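Local structure of VP2 (Primate bocaparvovirus 1, 7L0Y) at residues 131-136 / 426-431. The protein self-assembles as 60 copies into the T=1 icosahedral capsid of human bocavirus 1, about 26 nm in diameter. Sequence-based numbering, arbitrary orientation.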
loop_
_atom_site.group_PDB
_atom_site.type_symbol
_atom_site.label_atom_id
_atom_site.label_comp_id
_atom_site.label_asym_id
_atom_site.label_seq_id
_atom_site.Cartn_x
_atom_site.Cartn_y
_atom_site.Cartn_z
ATOM N N GLY A 131 89.105 -14.492 -37.944
ATOM C CA GLY A 131 88.793 -14.059 -36.604
ATOM C C GLY A 131 90.028 -13.737 -35.780
ATOM O O GLY A 131 91.161 -14.036 -36.141
ATOM N N VAL A 132 89.779 -13.105 -34.643
ATOM C CA VAL A 132 90.775 -12.963 -33.593
ATOM C C VAL A 132 90.162 -13.485 -32.310
ATOM O O VAL A 132 88.986 -13.238 -32.030
ATOM C CB VAL A 132 91.269 -11.512 -33.417
ATOM C CG1 VAL A 132 92.011 -11.069 -34.635
ATOM C CG2 VAL A 132 90.124 -10.572 -33.136
ATOM N N HIS A 133 90.949 -14.232 -31.556
ATOM C CA HIS A 133 90.561 -14.721 -30.248
ATOM C C HIS A 133 90.862 -13.654 -29.212
ATOM O O HIS A 133 91.947 -13.073 -29.209
ATOM C CB HIS A 133 91.322 -16.003 -29.940
ATOM C CG HIS A 133 91.017 -17.115 -30.884
ATOM N ND1 HIS A 133 89.946 -17.962 -30.715
ATOM C CD2 HIS A 133 91.595 -17.470 -32.052
ATOM C CE1 HIS A 133 89.907 -18.824 -31.713
ATOM N NE2 HIS A 133 90.894 -18.544 -32.540
ATOM N N ILE A 134 89.893 -13.381 -28.355
ATOM C CA ILE A 134 90.030 -12.390 -27.303
ATOM C C ILE A 134 89.391 -12.954 -26.053
ATOM O O ILE A 134 88.259 -13.439 -26.096
ATOM C CB ILE A 134 89.367 -11.051 -27.681
ATOM C CG1 ILE A 134 90.055 -10.435 -28.892
ATOM C CG2 ILE A 134 89.435 -10.085 -26.529
ATOM C CD1 ILE A 134 89.308 -9.302 -29.493
ATOM N N PHE A 135 90.112 -12.906 -24.944
ATOM C CA PHE A 135 89.451 -13.116 -23.673
ATOM C C PHE A 135 90.227 -12.373 -22.607
ATOM O O PHE A 135 91.432 -12.159 -22.726
ATOM C CB PHE A 135 89.333 -14.599 -23.317
ATOM C CG PHE A 135 90.613 -15.219 -22.907
ATOM C CD1 PHE A 135 90.899 -15.403 -21.573
ATOM C CD2 PHE A 135 91.555 -15.556 -23.840
ATOM C CE1 PHE A 135 92.074 -15.954 -21.187
ATOM C CE2 PHE A 135 92.730 -16.103 -23.455
ATOM C CZ PHE A 135 92.988 -16.303 -22.130
ATOM N N CYS A 136 89.510 -11.969 -21.574
ATOM C CA CYS A 136 90.090 -11.386 -20.383
ATOM C C CYS A 136 90.213 -12.483 -19.345
ATOM O O CYS A 136 89.299 -13.294 -19.187
ATOM C CB CYS A 136 89.223 -10.236 -19.869
ATOM S SG CYS A 136 89.825 -9.347 -18.422
ATOM N N PHE A 426 93.886 -11.047 -23.280
ATOM C CA PHE A 426 94.738 -11.777 -24.198
ATOM C C PHE A 426 94.103 -11.772 -25.570
ATOM O O PHE A 426 92.883 -11.884 -25.699
ATOM C CB PHE A 426 94.947 -13.209 -23.729
ATOM C CG PHE A 426 95.699 -13.313 -22.464
ATOM C CD1 PHE A 426 97.074 -13.293 -22.465
ATOM C CD2 PHE A 426 95.037 -13.432 -21.267
ATOM C CE1 PHE A 426 97.767 -13.395 -21.303
ATOM C CE2 PHE A 426 95.734 -13.535 -20.107
ATOM C CZ PHE A 426 97.102 -13.518 -20.126
ATOM N N ILE A 427 94.926 -11.640 -26.590
ATOM C CA ILE A 427 94.451 -11.623 -27.959
ATOM C C ILE A 427 95.453 -12.360 -28.824
ATOM O O ILE A 427 96.664 -12.172 -28.686
ATOM C CB ILE A 427 94.227 -10.180 -28.449
ATOM C CG1 ILE A 427 93.770 -10.146 -29.900
ATOM C CG2 ILE A 427 95.443 -9.370 -28.249
ATOM C CD1 ILE A 427 93.395 -8.778 -30.358
ATOM N N LYS A 428 94.953 -13.241 -29.670
ATOM C CA LYS A 428 95.764 -13.760 -30.752
ATOM C C LYS A 428 94.850 -13.910 -31.943
ATOM O O LYS A 428 93.630 -13.941 -31.797
ATOM C CB LYS A 428 96.419 -15.106 -30.440
ATOM C CG LYS A 428 95.466 -16.239 -30.353
ATOM C CD LYS A 428 96.187 -17.525 -30.096
ATOM C CE LYS A 428 95.204 -18.686 -30.079
ATOM N NZ LYS A 428 94.627 -18.949 -31.410
ATOM N N MET A 429 95.440 -14.005 -33.117
ATOM C CA MET A 429 94.646 -14.300 -34.290
ATOM C C MET A 429 94.399 -15.786 -34.407
ATOM O O MET A 429 95.221 -16.607 -33.993
ATOM C CB MET A 429 95.338 -13.790 -35.526
ATOM C CG MET A 429 95.311 -12.308 -35.609
ATOM S SD MET A 429 96.323 -11.922 -36.984
ATOM C CE MET A 429 97.899 -12.288 -36.239
ATOM N N ALA A 430 93.240 -16.124 -34.951
ATOM C CA ALA A 430 92.954 -17.507 -35.268
ATOM C C ALA A 430 94.036 -18.061 -36.175
ATOM O O ALA A 430 94.373 -17.473 -37.204
ATOM C CB ALA A 430 91.593 -17.626 -35.938
ATOM N N LYS A 431 94.611 -19.173 -35.758
ATOM C CA LYS A 431 95.437 -19.970 -36.642
ATOM C C LYS A 431 94.630 -20.328 -37.877
ATOM O O LYS A 431 93.574 -20.956 -37.772
ATOM C CB LYS A 431 95.881 -21.216 -35.887
ATOM C CG LYS A 431 96.480 -22.324 -36.699
ATOM C CD LYS A 431 97.703 -21.922 -37.438
ATOM C CE LYS A 431 98.489 -23.156 -37.840
ATOM N NZ LYS A 431 97.716 -24.087 -38.688
#
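Phe135 places CG between its backbone N and carbonyl carbon (chi1 73°), while Phe426 turns CG anti to its carbonyl carbon (chi1 -66°). These opposite turns bring the rings together in nearly parallel, offset planes that scarcely overlap. Phe135 CZ lies 3.6 Å from Phe426 CD2, and the planes differ by 25°. On the sheet face that carries these rings, Lys428 runs alongside His133. A bend at its last torsion brings NZ to 3.4 Å from His133 CD2. Ala430 CA lies at the edge of the imidazole, 3.5 Å from His133 CD2. The other face is apolar: Val132 CG1 touches Met429 CG, and Ile134 CG1 lies beside Ile427 CG1. The backbones form an antiparallel ladder. His133 pairs with Lys428, and Phe135 with Phe426, through two hydrogen bonds each. Ala430 N adds a longer bond to Gly131 O (3.2 Å). Between the pairs, Ile427 CA and Ile134 CA make CA-H...O contacts to His133 O and Phe426 O. Trp71 joins the aromatic face, edge-to-face with Phe135 and cation-pi with Lys428. Trp20 of a neighbouring subunit meets the His133 ring. Strand 71-74 flanks 424-429 and strand 208-210 flanks 132-137, consistent with H pairing with E in the jelly-roll C-H-E-F sheet.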